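Local coordinates for thioesterase (Pseudomonas aeruginosa, PDB 3QY3), which probably hydrolyses fatty acyl-CoA thioesters, as a four-chain assembly of hotdog-fold subunits, at residues A[50-55]-A[89-94]; A[54-59]-A[113-118]. One frame throughout, in Å; residues are numbered along the deposited sequence.

Contact 1 (A[50-55]-A[89-94])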
loop_
_atom_site.group_PDB
_atom_site.type_symbol
_atom_site.label_atom_id
_atom_site.label_comp_id
_atom_site.label_asym_id
_atom_site.label_seq_id
_atom_site.Cartn_x
_atom_site.Cartn_y
_atom_site.Cartn_z
ATOM N N THR A 50 1.447 -7.449 -6.418
ATOM C CA THR A 50 0.228 -7.186 -5.603
ATOM C C THR A 50 -0.653 -6.063 -6.160
ATOM O O THR A 50 -1.890 -6.106 -6.086
ATOM C CB THR A 50 0.626 -6.826 -4.106
ATOM O OG1 THR A 50 1.357 -7.920 -3.546
ATOM C CG2 THR A 50 -0.622 -6.534 -3.219
ATOM N N LEU A 51 0.002 -5.000 -6.655
ATOM C CA LEU A 51 -0.687 -3.796 -7.096
ATOM C C LEU A 51 -1.657 -4.053 -8.286
ATOM O O LEU A 51 -2.626 -3.336 -8.435
ATOM C CB LEU A 51 0.284 -2.651 -7.393
ATOM C CG LEU A 51 0.550 -1.673 -6.242
ATOM C CD1 LEU A 51 -0.743 -0.776 -6.005
ATOM C CD2 LEU A 51 0.946 -2.426 -4.999
ATOM N N TYR A 52 -1.415 -5.081 -9.094
ATOM C CA TYR A 52 -2.325 -5.377 -10.198
ATOM C C TYR A 52 -3.711 -5.687 -9.698
ATOM O O TYR A 52 -4.712 -5.305 -10.303
ATOM C CB TYR A 52 -1.822 -6.524 -11.045
ATOM C CG TYR A 52 -0.590 -6.122 -11.852
ATOM C CD1 TYR A 52 -0.686 -5.304 -12.961
ATOM C CD2 TYR A 52 0.645 -6.413 -11.409
ATOM C CE1 TYR A 52 0.439 -4.898 -13.656
ATOM C CE2 TYR A 52 1.791 -6.046 -12.091
ATOM C CZ TYR A 52 1.663 -5.247 -13.232
ATOM O OH TYR A 52 2.820 -4.877 -13.898
ATOM N N PHE A 53 -3.772 -6.271 -8.504
ATOM C CA PHE A 53 -5.081 -6.531 -7.887
ATOM C C PHE A 53 -5.816 -5.303 -7.407
ATOM O O PHE A 53 -7.055 -5.280 -7.441
ATOM C CB PHE A 53 -4.926 -7.584 -6.800
ATOM C CG PHE A 53 -4.525 -8.945 -7.330
ATOM C CD1 PHE A 53 -5.406 -9.736 -8.021
ATOM C CD2 PHE A 53 -3.236 -9.390 -7.162
ATOM C CE1 PHE A 53 -5.029 -11.017 -8.510
ATOM C CE2 PHE A 53 -2.854 -10.594 -7.679
ATOM C CZ PHE A 53 -3.759 -11.436 -8.325
ATOM N N GLN A 54 -5.036 -4.268 -7.064
ATOM C CA GLN A 54 -5.629 -2.976 -6.744
ATOM C C GLN A 54 -6.163 -2.330 -8.003
ATOM O O GLN A 54 -7.220 -1.663 -7.960
ATOM C CB GLN A 54 -4.645 -2.061 -6.036
ATOM C CG GLN A 54 -5.255 -0.781 -5.627
ATOM C CD GLN A 54 -4.427 0.022 -4.596
ATOM O OE1 GLN A 54 -3.571 0.860 -4.942
ATOM N NE2 GLN A 54 -4.711 -0.220 -3.300
ATOM N N TYR A 55 -5.399 -2.430 -9.091
ATOM C CA TYR A 55 -5.885 -1.926 -10.375
ATOM C C TYR A 55 -7.190 -2.574 -10.799
ATOM O O TYR A 55 -8.166 -1.865 -11.182
ATOM C CB TYR A 55 -4.825 -2.070 -11.475
ATOM C CG TYR A 55 -3.463 -1.455 -11.231
ATOM C CD1 TYR A 55 -3.274 -0.458 -10.321
ATOM C CD2 TYR A 55 -2.367 -1.856 -11.986
ATOM C CE1 TYR A 55 -1.978 0.098 -10.050
ATOM C CE2 TYR A 55 -1.114 -1.259 -11.797
ATOM C CZ TYR A 55 -0.942 -0.278 -10.847
ATOM O OH TYR A 55 0.334 0.196 -10.694
ATOM N N LYS A 89 3.561 -9.393 -18.850
ATOM C CA LYS A 89 4.575 -8.365 -19.159
ATOM C C LYS A 89 4.551 -7.361 -17.997
ATOM O O LYS A 89 3.467 -7.016 -17.495
ATOM C CB LYS A 89 4.255 -7.614 -20.447
ATOM C CG LYS A 89 3.939 -8.492 -21.659
ATOM C CD LYS A 89 3.661 -7.693 -23.023
ATOM C CE LYS A 89 4.426 -6.396 -23.212
ATOM N NZ LYS A 89 5.898 -6.514 -23.544
ATOM N N PRO A 90 5.722 -6.899 -17.589
ATOM C CA PRO A 90 5.781 -5.918 -16.483
ATOM C C PRO A 90 5.402 -4.550 -16.935
ATOM O O PRO A 90 5.568 -4.208 -18.112
ATOM C CB PRO A 90 7.267 -5.967 -16.048
ATOM C CG PRO A 90 7.990 -6.405 -17.264
ATOM C CD PRO A 90 7.065 -7.266 -18.070
ATOM N N VAL A 91 4.931 -3.746 -15.985
ATOM C CA VAL A 91 4.636 -2.339 -16.225
ATOM C C VAL A 91 5.671 -1.545 -15.449
ATOM O O VAL A 91 6.004 -1.871 -14.308
ATOM C CB VAL A 91 3.234 -1.974 -15.785
ATOM C CG1 VAL A 91 2.956 -0.431 -15.859
ATOM C CG2 VAL A 91 2.114 -2.773 -16.538
ATOM N N VAL A 92 6.162 -0.484 -16.075
ATOM C CA VAL A 92 7.117 0.401 -15.476
ATOM C C VAL A 92 6.593 1.839 -15.477
ATOM O O VAL A 92 6.177 2.349 -16.499
ATOM C CB VAL A 92 8.438 0.279 -16.191
ATOM C CG1 VAL A 92 9.499 1.303 -15.694
ATOM C CG2 VAL A 92 9.018 -1.144 -16.008
ATOM N N HIS A 93 6.688 2.502 -14.327
ATOM C CA HIS A 93 6.326 3.931 -14.230
ATOM C C HIS A 93 7.198 4.814 -15.131
ATOM O O HIS A 93 8.411 4.591 -15.255
ATOM C CB HIS A 93 6.484 4.359 -12.765
ATOM C CG HIS A 93 6.009 5.752 -12.457
ATOM N ND1 HIS A 93 6.798 6.860 -12.619
ATOM C CD2 HIS A 93 4.812 6.204 -11.997
ATOM C CE1 HIS A 93 6.121 7.942 -12.246
ATOM N NE2 HIS A 93 4.924 7.568 -11.833
ATOM N N PRO A 94 6.622 5.868 -15.722
ATOM C CA PRO A 94 5.230 6.263 -15.705
ATOM C C PRO A 94 4.448 5.402 -16.732
ATOM O O PRO A 94 4.961 5.101 -17.809
ATOM C CB PRO A 94 5.258 7.711 -16.152
ATOM C CG PRO A 94 6.513 7.865 -16.900
ATOM C CD PRO A 94 7.484 6.874 -16.395
#
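Tyr-52 sends its CG anti to the carbonyl carbon (chi1 -70°), and with that torsion the ring reaches out from the helix to Val-91, whose CG2, likewise anti to its own carbonyl carbon, is the methyl turned to meet it. The phenol arrives end-on: OH stands 3.2 Å from the backbone N of Val-91. The hydrogen bond given by that amide is weak, since the N-H points well off the oxygen (134°). The same hydroxyl oxygen lies 3.4 Å from Val-91 CG2. This methyl sits at the rim of the ring, close to its plane, and continues along the edge to CE1 of Tyr-52 at 4.0 Å; neither ring face is used by the valine. One phenol tip thus makes both a polar and an apolar contact with a single residue of an irregular segment, while the backbones stay far apart, Tyr-52 CA and Val-91 CA being 9.7 Å from each other. The contact joins helix 51-66 to the connection between strands 76-87 and 96-106. A backbone hydrogen bond to Val-47 also holds Val-91, and strand 110-119 lies beside the pair, with Thr-119 touching Val-91.

Contact 2 (A[54-59]-A[113-118])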
loop_
_atom_site.group_PDB
_atom_site.type_symbol
_atom_site.label_atom_id
_atom_site.label_comp_id
_atom_site.label_asym_id
_atom_site.label_seq_id
_atom_site.Cartn_x
_atom_site.Cartn_y
_atom_site.Cartn_z
ATOM N N GLN A 54 -5.036 -4.268 -7.064
ATOM C CA GLN A 54 -5.629 -2.976 -6.744
ATOM C C GLN A 54 -6.163 -2.330 -8.003
ATOM O O GLN A 54 -7.220 -1.663 -7.960
ATOM C CB GLN A 54 -4.645 -2.061 -6.036
ATOM C CG GLN A 54 -5.255 -0.781 -5.627
ATOM C CD GLN A 54 -4.427 0.022 -4.596
ATOM O OE1 GLN A 54 -3.571 0.860 -4.942
ATOM N NE2 GLN A 54 -4.711 -0.220 -3.300
ATOM N N TYR A 55 -5.399 -2.430 -9.091
ATOM C CA TYR A 55 -5.885 -1.926 -10.375
ATOM C C TYR A 55 -7.190 -2.574 -10.799
ATOM O O TYR A 55 -8.166 -1.865 -11.182
ATOM C CB TYR A 55 -4.825 -2.070 -11.475
ATOM C CG TYR A 55 -3.463 -1.455 -11.231
ATOM C CD1 TYR A 55 -3.274 -0.458 -10.321
ATOM C CD2 TYR A 55 -2.367 -1.856 -11.986
ATOM C CE1 TYR A 55 -1.978 0.098 -10.050
ATOM C CE2 TYR A 55 -1.114 -1.259 -11.797
ATOM C CZ TYR A 55 -0.942 -0.278 -10.847
ATOM O OH TYR A 55 0.334 0.196 -10.694
ATOM N N LEU A 56 -7.256 -3.894 -10.627
ATOM C CA LEU A 56 -8.477 -4.670 -10.958
ATOM C C LEU A 56 -9.633 -4.273 -10.038
ATOM O O LEU A 56 -10.757 -4.038 -10.485
ATOM C CB LEU A 56 -8.212 -6.161 -10.861
ATOM C CG LEU A 56 -7.277 -6.694 -11.937
ATOM C CD1 LEU A 56 -6.878 -8.120 -11.541
ATOM C CD2 LEU A 56 -7.869 -6.660 -13.345
ATOM N N GLU A 57 -9.331 -4.104 -8.732
ATOM C CA GLU A 57 -10.322 -3.582 -7.809
ATOM C C GLU A 57 -10.856 -2.226 -8.195
ATOM O O GLU A 57 -12.076 -2.031 -8.203
ATOM C CB GLU A 57 -9.701 -3.455 -6.408
ATOM C CG GLU A 57 -10.589 -2.880 -5.347
ATOM C CD GLU A 57 -9.807 -2.717 -4.087
ATOM O OE1 GLU A 57 -8.995 -1.771 -4.023
ATOM O OE2 GLU A 57 -9.909 -3.565 -3.206
ATOM N N GLU A 58 -9.962 -1.304 -8.552
ATOM C CA GLU A 58 -10.388 0.033 -8.990
ATOM C C GLU A 58 -11.318 -0.030 -10.215
ATOM O O GLU A 58 -12.338 0.673 -10.268
ATOM C CB GLU A 58 -9.194 0.926 -9.227
ATOM C CG GLU A 58 -9.629 2.359 -9.443
ATOM C CD GLU A 58 -10.278 2.999 -8.187
ATOM O OE1 GLU A 58 -10.118 2.430 -7.066
ATOM O OE2 GLU A 58 -10.900 4.064 -8.336
ATOM N N ALA A 59 -10.985 -0.898 -11.148
ATOM C CA ALA A 59 -11.782 -1.029 -12.372
ATOM C C ALA A 59 -13.166 -1.545 -12.008
ATOM O O ALA A 59 -14.193 -1.017 -12.515
ATOM C CB ALA A 59 -11.106 -1.930 -13.367
ATOM N N LEU A 113 -16.162 -12.086 -13.735
ATOM C CA LEU A 113 -15.694 -10.970 -14.516
ATOM C C LEU A 113 -14.319 -11.293 -15.022
ATOM O O LEU A 113 -13.376 -11.463 -14.223
ATOM C CB LEU A 113 -15.598 -9.696 -13.675
ATOM C CG LEU A 113 -16.730 -8.840 -13.303
ATOM C CD1 LEU A 113 -16.168 -7.610 -12.410
ATOM C CD2 LEU A 113 -17.471 -8.382 -14.620
ATOM N N GLU A 114 -14.188 -11.358 -16.330
ATOM C CA GLU A 114 -12.937 -11.697 -16.954
ATOM C C GLU A 114 -12.219 -10.400 -17.230
ATOM O O GLU A 114 -12.862 -9.390 -17.578
ATOM C CB GLU A 114 -13.213 -12.483 -18.217
ATOM C CG GLU A 114 -14.015 -13.685 -17.901
ATOM C CD GLU A 114 -13.368 -14.928 -18.240
ATOM O OE1 GLU A 114 -12.197 -15.094 -17.846
ATOM O OE2 GLU A 114 -14.050 -15.720 -18.938
ATOM N N HIS A 115 -10.891 -10.390 -17.108
ATOM C CA HIS A 115 -10.152 -9.193 -17.319
ATOM C C HIS A 115 -8.943 -9.367 -18.244
ATOM O O HIS A 115 -8.353 -10.469 -18.341
ATOM C CB HIS A 115 -9.720 -8.546 -15.962
ATOM C CG HIS A 115 -8.698 -9.334 -15.185
ATOM N ND1 HIS A 115 -9.032 -10.108 -14.100
ATOM C CD2 HIS A 115 -7.348 -9.440 -15.322
ATOM C CE1 HIS A 115 -7.928 -10.632 -13.590
ATOM N NE2 HIS A 115 -6.897 -10.282 -14.347
ATOM N N ARG A 116 -8.610 -8.266 -18.914
ATOM C CA ARG A 116 -7.374 -8.156 -19.653
ATOM C C ARG A 116 -6.784 -6.790 -19.363
ATOM O O ARG A 116 -7.524 -5.786 -19.245
ATOM C CB ARG A 116 -7.606 -8.381 -21.139
ATOM C CG ARG A 116 -7.827 -9.870 -21.411
ATOM C CD ARG A 116 -8.267 -10.173 -22.827
ATOM N NE ARG A 116 -7.158 -10.133 -23.756
ATOM C CZ ARG A 116 -6.846 -9.059 -24.457
ATOM N NH1 ARG A 116 -7.568 -7.957 -24.296
ATOM N NH2 ARG A 116 -5.824 -9.091 -25.307
ATOM N N LEU A 117 -5.466 -6.767 -19.203
ATOM C CA LEU A 117 -4.736 -5.577 -18.839
ATOM C C LEU A 117 -3.756 -5.202 -19.965
ATOM O O LEU A 117 -3.076 -6.062 -20.518
ATOM C CB LEU A 117 -3.966 -5.881 -17.563
ATOM C CG LEU A 117 -4.412 -5.336 -16.261
ATOM C CD1 LEU A 117 -5.934 -5.446 -16.124
ATOM C CD2 LEU A 117 -3.555 -5.958 -15.164
ATOM N N HIS A 118 -3.764 -3.920 -20.354
ATOM C CA HIS A 118 -2.881 -3.356 -21.367
ATOM C C HIS A 118 -2.327 -2.028 -20.727
ATOM O O HIS A 118 -2.632 -1.696 -19.597
ATOM C CB HIS A 118 -3.660 -3.015 -22.663
ATOM C CG HIS A 118 -4.587 -4.101 -23.166
ATOM N ND1 HIS A 118 -4.141 -5.239 -23.806
ATOM C CD2 HIS A 118 -5.938 -4.176 -23.176
ATOM C CE1 HIS A 118 -5.173 -5.979 -24.164
ATOM N NE2 HIS A 118 -6.278 -5.362 -23.779
#
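Leu-56 carries the helical side of this buried contact, meeting His-115 and Leu-117 of strand 110-119 from the middle of 54-59. At the start of the segment, Gln-54 accepts a backbone hydrogen bond at its O from Glu-58 N (2.8 Å) and turns its amide to Arg-37 of the second subunit. Tyr-55 follows; its CB is directed to the strand, but the side chain stops short of it and the hydroxyl is bonded to Asp-40. Leu-56 then sets both methyls over the same face of the His-115 imidazole. CD2 makes a CH-pi contact, 3.5 Å from the centroid of the His-115 ring and 18° off its normal, and comes closest to CG on the side of the ring nearest the strand. CD1 of Leu-56 covers the far end, 3.4 Å from CE1 of His-115. The two side chains cross at about a right angle, and the ring is presented by a chi1 of 68°, which puts CG of His-115 between its backbone N and carbonyl carbon. Leu-56 CD2 also touches Leu-117 CD1 at 3.6 Å, so one methyl meets two side chains that leave the same side of the strand. Farther on, Glu-58 faces the second subunit, while Ala-59, whose N bonds Tyr-55 O at 3.0 Å, packs on Val-99. No hydrogen bond links helix and strand here; they are held by apolar packing across the hotdog core. NE2 of His-115 is hydrogen-bonded to ND1 of His-85, and with an apolar cover on one face such a pair would probably not favour protonation of both rings.

Contacts 1 and 2 lie 10 Å apart, centre to centre, along helix 51-66, the central helix that the curved antiparallel sheet of the hotdog fold wraps. Their helical segments overlap at Gln-54 and Tyr-55; farther along the chain, 89-94 comes before 113-118, the first in a connection between strands and the second on strand 110-119. Contact 2 is near the middle of the chain, whereas contact 1 lies toward one end of the subunit. They touch where Tyr-52 CD1 meets Leu-117 CD2 at 3.7 Å, so packing runs unbroken from connection to core. Both also border the second subunit, to which Gln-54 bonds.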